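Local atomic coordinates of sawadee homeodomain homolog 1 (Arabidopsis thaliana, PDB entry 4IUP), a protein that binds methylated histone H3 tails through its SAWADEE domain and acts with RNA polymerase IV in RNA-directed DNA methylation. Residues A[14-26]-A[30-40]. The protein carries 2 engineered substitutions. Numbering follows the deposited sequence.
With CVM (cymal-4), chain E.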
loop_
_atom_site.group_PDB
_atom_site.type_symbol
_atom_site.label_atom_id
_atom_site.label_comp_id
_atom_site.label_asym_id
_atom_site.label_seq_id
_atom_site.Cartn_x
_atom_site.Cartn_y
_atom_site.Cartn_z
ATOM N N TYR A 14 0.058 10.956 4.058
ATOM C CA TYR A 14 -0.962 10.044 3.510
ATOM C C TYR A 14 -0.406 8.738 2.922
ATOM O O TYR A 14 -1.114 8.016 2.221
ATOM C CB TYR A 14 -1.891 10.780 2.520
ATOM C CG TYR A 14 -2.391 12.098 3.073
ATOM C CD1 TYR A 14 -3.286 12.131 4.144
ATOM C CD2 TYR A 14 -1.938 13.310 2.554
ATOM C CE1 TYR A 14 -3.737 13.341 4.673
ATOM C CE2 TYR A 14 -2.385 14.527 3.069
ATOM C CZ TYR A 14 -3.284 14.531 4.127
ATOM O OH TYR A 14 -3.722 15.726 4.643
ATOM N N ALA A 15 0.850 8.432 3.241
ATOM C CA ALA A 15 1.494 7.203 2.785
ATOM C C ALA A 15 1.446 6.129 3.870
ATOM O O ALA A 15 1.255 6.446 5.053
ATOM C CB ALA A 15 2.928 7.480 2.358
ATOM N N TRP A 16 1.606 4.867 3.461
ATOM C CA TRP A 16 1.545 3.720 4.384
ATOM C C TRP A 16 2.926 3.258 4.844
ATOM O O TRP A 16 3.874 3.217 4.048
ATOM C CB TRP A 16 0.792 2.545 3.750
ATOM C CG TRP A 16 -0.660 2.834 3.510
ATOM C CD1 TRP A 16 -1.205 3.434 2.406
ATOM C CD2 TRP A 16 -1.750 2.556 4.397
ATOM N NE1 TRP A 16 -2.566 3.535 2.548
ATOM C CE2 TRP A 16 -2.928 3.004 3.761
ATOM C CE3 TRP A 16 -1.846 1.964 5.669
ATOM C CZ2 TRP A 16 -4.190 2.889 4.355
ATOM C CZ3 TRP A 16 -3.103 1.845 6.256
ATOM C CH2 TRP A 16 -4.259 2.307 5.595
ATOM N N TYR A 17 3.029 2.923 6.128
ATOM C CA TYR A 17 4.288 2.467 6.733
ATOM C C TYR A 17 4.063 1.205 7.567
ATOM O O TYR A 17 3.033 1.073 8.235
ATOM C CB TYR A 17 4.888 3.581 7.600
ATOM C CG TYR A 17 5.263 4.818 6.808
ATOM C CD1 TYR A 17 4.340 5.852 6.606
ATOM C CD2 TYR A 17 6.533 4.950 6.256
ATOM C CE1 TYR A 17 4.684 6.996 5.862
ATOM C CE2 TYR A 17 6.888 6.086 5.505
ATOM C CZ TYR A 17 5.958 7.100 5.317
ATOM O OH TYR A 17 6.307 8.220 4.584
ATOM N N ASP A 18 5.024 0.283 7.536
ATOM C CA ASP A 18 4.940 -0.930 8.353
ATOM C C ASP A 18 4.975 -0.604 9.847
ATOM O O ASP A 18 5.811 0.182 10.298
ATOM C CB ASP A 18 6.073 -1.899 8.010
ATOM C CG ASP A 18 5.905 -2.543 6.652
ATOM O OD1 ASP A 18 4.790 -2.505 6.096
ATOM O OD2 ASP A 18 6.900 -3.102 6.138
ATOM N N VAL A 19 4.063 -1.217 10.599
ATOM C CA VAL A 19 3.978 -1.031 12.046
ATOM C C VAL A 19 4.819 -2.098 12.740
ATOM O O VAL A 19 4.652 -3.290 12.481
ATOM C CB VAL A 19 2.523 -1.126 12.548
ATOM C CG1 VAL A 19 2.466 -1.025 14.079
ATOM C CG2 VAL A 19 1.662 -0.039 11.906
ATOM N N SER A 20 5.725 -1.659 13.609
ATOM C CA SER A 20 6.528 -2.570 14.425
ATOM C C SER A 20 5.750 -3.001 15.678
ATOM O O SER A 20 5.757 -4.179 16.062
ATOM C CB SER A 20 7.856 -1.902 14.802
ATOM O OG SER A 20 8.595 -2.719 15.690
ATOM N N SER A 21 5.080 -2.043 16.310
ATOM C CA SER A 21 4.234 -2.327 17.463
ATOM C C SER A 21 3.255 -1.191 17.748
ATOM O O SER A 21 3.385 -0.084 17.209
ATOM C CB SER A 21 5.086 -2.616 18.705
ATOM O OG SER A 21 5.840 -1.481 19.092
ATOM N N PHE A 22 2.285 -1.493 18.606
ATOM C CA PHE A 22 1.273 -0.545 19.053
ATOM C C PHE A 22 1.527 -0.232 20.522
ATOM O O PHE A 22 1.709 -1.141 21.338
ATOM C CB PHE A 22 -0.121 -1.153 18.865
ATOM C CG PHE A 22 -0.451 -1.495 17.431
ATOM C CD1 PHE A 22 -0.027 -2.701 16.870
ATOM C CD2 PHE A 22 -1.201 -0.619 16.646
ATOM C CE1 PHE A 22 -0.338 -3.024 15.544
ATOM C CE2 PHE A 22 -1.520 -0.937 15.319
ATOM C CZ PHE A 22 -1.084 -2.138 14.767
ATOM N N LEU A 23 1.536 1.055 20.859
ATOM C CA LEU A 23 1.974 1.499 22.185
ATOM C C LEU A 23 0.833 1.842 23.142
ATOM O O LEU A 23 0.879 1.504 24.333
ATOM C CB LEU A 23 2.916 2.701 22.045
ATOM C CG LEU A 23 4.157 2.505 21.161
ATOM C CD1 LEU A 23 4.876 3.826 20.988
ATOM C CD2 LEU A 23 5.106 1.453 21.720
ATOM N N THR A 24 -0.181 2.525 22.619
ATOM C CA THR A 24 -1.301 2.996 23.423
ATOM C C THR A 24 -2.436 3.435 22.499
ATOM O O THR A 24 -2.332 3.313 21.274
ATOM C CB THR A 24 -0.871 4.118 24.438
ATOM O OG1 THR A 24 -1.976 4.488 25.277
ATOM C CG2 THR A 24 -0.316 5.348 23.732
ATOM N N TYR A 25 -3.531 3.899 23.089
ATOM C CA TYR A 25 -4.657 4.404 22.322
ATOM C C TYR A 25 -5.199 5.674 22.982
ATOM O O TYR A 25 -4.861 5.990 24.125
ATOM C CB TYR A 25 -5.753 3.331 22.188
ATOM C CG TYR A 25 -6.608 3.178 23.425
ATOM C CD1 TYR A 25 -6.216 2.334 24.470
ATOM C CD2 TYR A 25 -7.796 3.897 23.564
ATOM C CE1 TYR A 25 -6.996 2.206 25.618
ATOM C CE2 TYR A 25 -8.580 3.775 24.707
ATOM C CZ TYR A 25 -8.177 2.931 25.724
ATOM O OH TYR A 25 -8.960 2.818 26.850
ATOM N N ARG A 26 -6.035 6.391 22.245
ATOM C CA ARG A 26 -6.767 7.542 22.769
ATOM C C ARG A 26 -8.079 7.676 22.020
ATOM O O ARG A 26 -8.207 7.188 20.901
ATOM C CB ARG A 26 -5.945 8.826 22.626
ATOM C CG ARG A 26 -5.800 9.340 21.190
ATOM C CD ARG A 26 -4.865 10.533 21.155
ATOM N NE ARG A 26 -4.672 11.062 19.807
ATOM C CZ ARG A 26 -3.945 12.141 19.530
ATOM N NH1 ARG A 26 -3.345 12.809 20.506
ATOM N NH2 ARG A 26 -3.815 12.551 18.278
ATOM N N THR A 30 -14.493 13.868 19.732
ATOM C CA THR A 30 -15.453 13.583 18.667
ATOM C C THR A 30 -15.820 12.101 18.564
ATOM O O THR A 30 -16.657 11.736 17.759
ATOM C CB THR A 30 -14.875 13.934 17.312
ATOM O OG1 THR A 30 -13.708 13.161 17.107
ATOM C CG2 THR A 30 -14.518 15.353 17.254
ATOM N N GLY A 31 -15.169 11.265 19.359
ATOM C CA GLY A 31 -15.455 9.829 19.393
ATOM C C GLY A 31 -14.510 8.945 18.591
ATOM O O GLY A 31 -14.567 7.721 18.705
ATOM N N GLU A 32 -13.643 9.553 17.782
ATOM C CA GLU A 32 -12.689 8.794 16.964
ATOM C C GLU A 32 -11.627 8.091 17.804
ATOM O O GLU A 32 -11.031 8.691 18.707
ATOM C CB GLU A 32 -12.016 9.681 15.915
ATOM C CG GLU A 32 -12.847 9.899 14.660
ATOM C CD GLU A 32 -13.841 11.032 14.803
ATOM O OE1 GLU A 32 -13.398 12.199 14.883
ATOM O OE2 GLU A 32 -15.065 10.761 14.820
ATOM N N LEU A 33 -11.409 6.824 17.499
ATOM C CA LEU A 33 -10.392 6.062 18.153
ATOM C C LEU A 33 -9.073 6.078 17.372
ATOM O O LEU A 33 -9.050 5.786 16.217
ATOM C CB LEU A 33 -10.883 4.632 18.352
ATOM C CG LEU A 33 -9.961 3.608 18.979
ATOM C CD1 LEU A 33 -9.927 3.757 20.492
ATOM C CD2 LEU A 33 -10.342 2.178 18.603
ATOM N N GLU A 34 -7.995 6.431 18.050
ATOM C CA GLU A 34 -6.664 6.428 17.450
ATOM C C GLU A 34 -5.727 5.543 18.267
ATOM O O GLU A 34 -5.899 5.402 19.479
ATOM C CB GLU A 34 -6.097 7.848 17.363
ATOM C CG GLU A 34 -6.854 8.786 16.406
ATOM C CD GLU A 34 -6.183 10.154 16.245
ATOM O OE1 GLU A 34 -5.391 10.550 17.125
ATOM O OE2 GLU A 34 -6.453 10.839 15.230
ATOM N N VAL A 35 -4.749 4.939 17.597
ATOM C CA VAL A 35 -3.697 4.187 18.277
ATOM C C VAL A 35 -2.346 4.850 18.021
ATOM O O VAL A 35 -2.136 5.451 16.968
ATOM C CB VAL A 35 -3.638 2.690 17.855
ATOM C CG1 VAL A 35 -4.762 1.906 18.504
ATOM C CG2 VAL A 35 -3.671 2.524 16.320
ATOM N N ARG A 36 -1.447 4.750 18.991
ATOM C CA ARG A 36 -0.087 5.247 18.817
ATOM C C ARG A 36 0.792 4.111 18.323
ATOM O O ARG A 36 0.912 3.073 18.986
ATOM C CB ARG A 36 0.451 5.840 20.119
ATOM C CG ARG A 36 1.830 6.485 19.989
ATOM C CD ARG A 36 1.929 7.710 20.872
ATOM N NE ARG A 36 3.244 8.350 20.838
ATOM C CZ ARG A 36 3.582 9.360 20.036
ATOM N NH1 ARG A 36 2.717 9.856 19.156
ATOM N NH2 ARG A 36 4.803 9.876 20.111
ATOM N N VAL A 37 1.394 4.293 17.148
ATOM C CA VAL A 37 2.175 3.219 16.540
ATOM C C VAL A 37 3.661 3.528 16.510
ATOM O O VAL A 37 4.066 4.685 16.391
ATOM C CB VAL A 37 1.688 2.852 15.107
ATOM C CG1 VAL A 37 0.286 2.244 15.153
ATOM C CG2 VAL A 37 1.725 4.060 14.183
ATOM N N ARG A 38 4.462 2.479 16.631
ATOM C CA ARG A 38 5.895 2.575 16.416
ATOM C C ARG A 38 6.180 1.919 15.077
ATOM O O ARG A 38 5.741 0.797 14.830
ATOM C CB ARG A 38 6.660 1.876 17.542
ATOM C CG ARG A 38 8.178 1.894 17.361
ATOM C CD ARG A 38 8.886 1.804 18.699
ATOM N NE ARG A 38 8.730 3.036 19.465
ATOM C CZ ARG A 38 8.808 3.116 20.790
ATOM N NH1 ARG A 38 9.036 2.028 21.519
ATOM N NH2 ARG A 38 8.651 4.288 21.388
ATOM N N PHE A 39 6.890 2.629 14.208
ATOM C CA PHE A 39 7.122 2.146 12.847
ATOM C C PHE A 39 8.338 1.232 12.748
ATOM O O PHE A 39 9.273 1.345 13.546
ATOM C CB PHE A 39 7.245 3.321 11.875
ATOM C CG PHE A 39 5.997 4.148 11.774
ATOM C CD1 PHE A 39 4.857 3.637 11.156
ATOM C CD2 PHE A 39 5.954 5.430 12.309
ATOM C CE1 PHE A 39 3.697 4.392 11.058
ATOM C CE2 PHE A 39 4.798 6.199 12.216
ATOM C CZ PHE A 39 3.664 5.679 11.584
ATOM N N SER A 40 8.299 0.313 11.783
ATOM C CA SER A 40 9.411 -0.598 11.516
ATOM C C SER A 40 10.669 0.166 11.118
ATOM O O SER A 40 10.580 1.195 10.451
ATOM C CB SER A 40 9.041 -1.581 10.405
ATOM O OG SER A 40 8.017 -2.459 10.831
HETATM C C1 CVM E . -7.531 -3.403 13.416
HETATM C C2 CVM E . -6.392 -2.593 14.025
HETATM C C3 CVM E . -5.530 -3.468 14.930
HETATM C C4 CVM E . -5.305 -2.782 16.281
HETATM C C6 CVM E . -4.304 -3.516 17.194
HETATM C C7 CVM E . -5.007 -3.951 18.492
HETATM C C8 CVM E . -4.192 -4.982 19.303
HETATM C C9 CVM E . -2.715 -5.050 18.876
HETATM C C10 CVM E . -2.551 -5.344 17.374
HETATM C C11 CVM E . -3.665 -4.736 16.508
HETATM O O12 CVM E . -7.152 -3.785 12.085
HETATM C C13 CVM E . -7.996 -3.212 11.050
HETATM O O14 CVM E . -9.145 -2.441 11.526
HETATM C C15 CVM E . -9.864 -1.783 10.436
HETATM C C16 CVM E . -10.323 -2.768 9.340
HETATM C C17 CVM E . -9.278 -3.834 8.951
HETATM C C18 CVM E . -8.484 -4.361 10.158
HETATM C C19 CVM E . -11.095 -1.031 10.977
HETATM O O20 CVM E . -11.577 -1.658 12.170
HETATM O O21 CVM E . -9.934 -4.932 8.302
HETATM O O22 CVM E . -7.359 -5.121 9.703
HETATM O O23 CVM E . -10.632 -2.018 8.157
HETATM O O HOH W 1 8.728 -4.396 8.061
#
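The Phe22 ring has a neighbour on each face and at one edge: the cyclohexyl group of cymal-4 lies over one face, CG1 of Val19 sits toward the rim of the opposite one, and across the strands Val35 CG2 meets the edge. Val37 runs alongside, pointing the same way, its CG1 3.6 Å from Phe22 CD2. With CG anti to its carbonyl carbon (chi1 -61°), the ring stands beside Val35 and Val37 and becomes one wall of the cymal-4 pocket. Near Ser40 two aromatic rings meet: Tyr17 turns its edge to the face of Phe39 in a T-shaped stack, centroids 5.8 Å apart and planes at 62°, while the carbonyl O of Asp18 lies in the plane of the Phe39 ring, at its edge. Strands 16-27 and 33-39 form an antiparallel beta hairpin in the SAWADEE domain, a tandem-tudor module, with ladder bonds such as Arg38 N to Ser21 O, interrupted by a classic beta bulge: Ser20 N (2.7 Å) and Ser21 N (3.3 Å) both donate to Arg38 O. Beyond the bulge, Leu23 lays CD1 over one face of the Arg38 guanidinium, 3.8 Å from NH2, and that group is also salt-bridged to Asp47. Close to the turn, Arg26 and Glu34 run side by side with their flat ends nearly coplanar. NE and NH2 of Arg26, each 2.8 Å away, converge in plane on the single oxygen OE1 of Glu34, which probably draws negative charge to that atom; the arginine also makes a cation-pi contact with Trp49 of strand 48-51, which pairs with strand 33-39 on its other side. A methionine in place of Arg26 would probably leave the Glu34 carboxylate without its charged mate and free to turn.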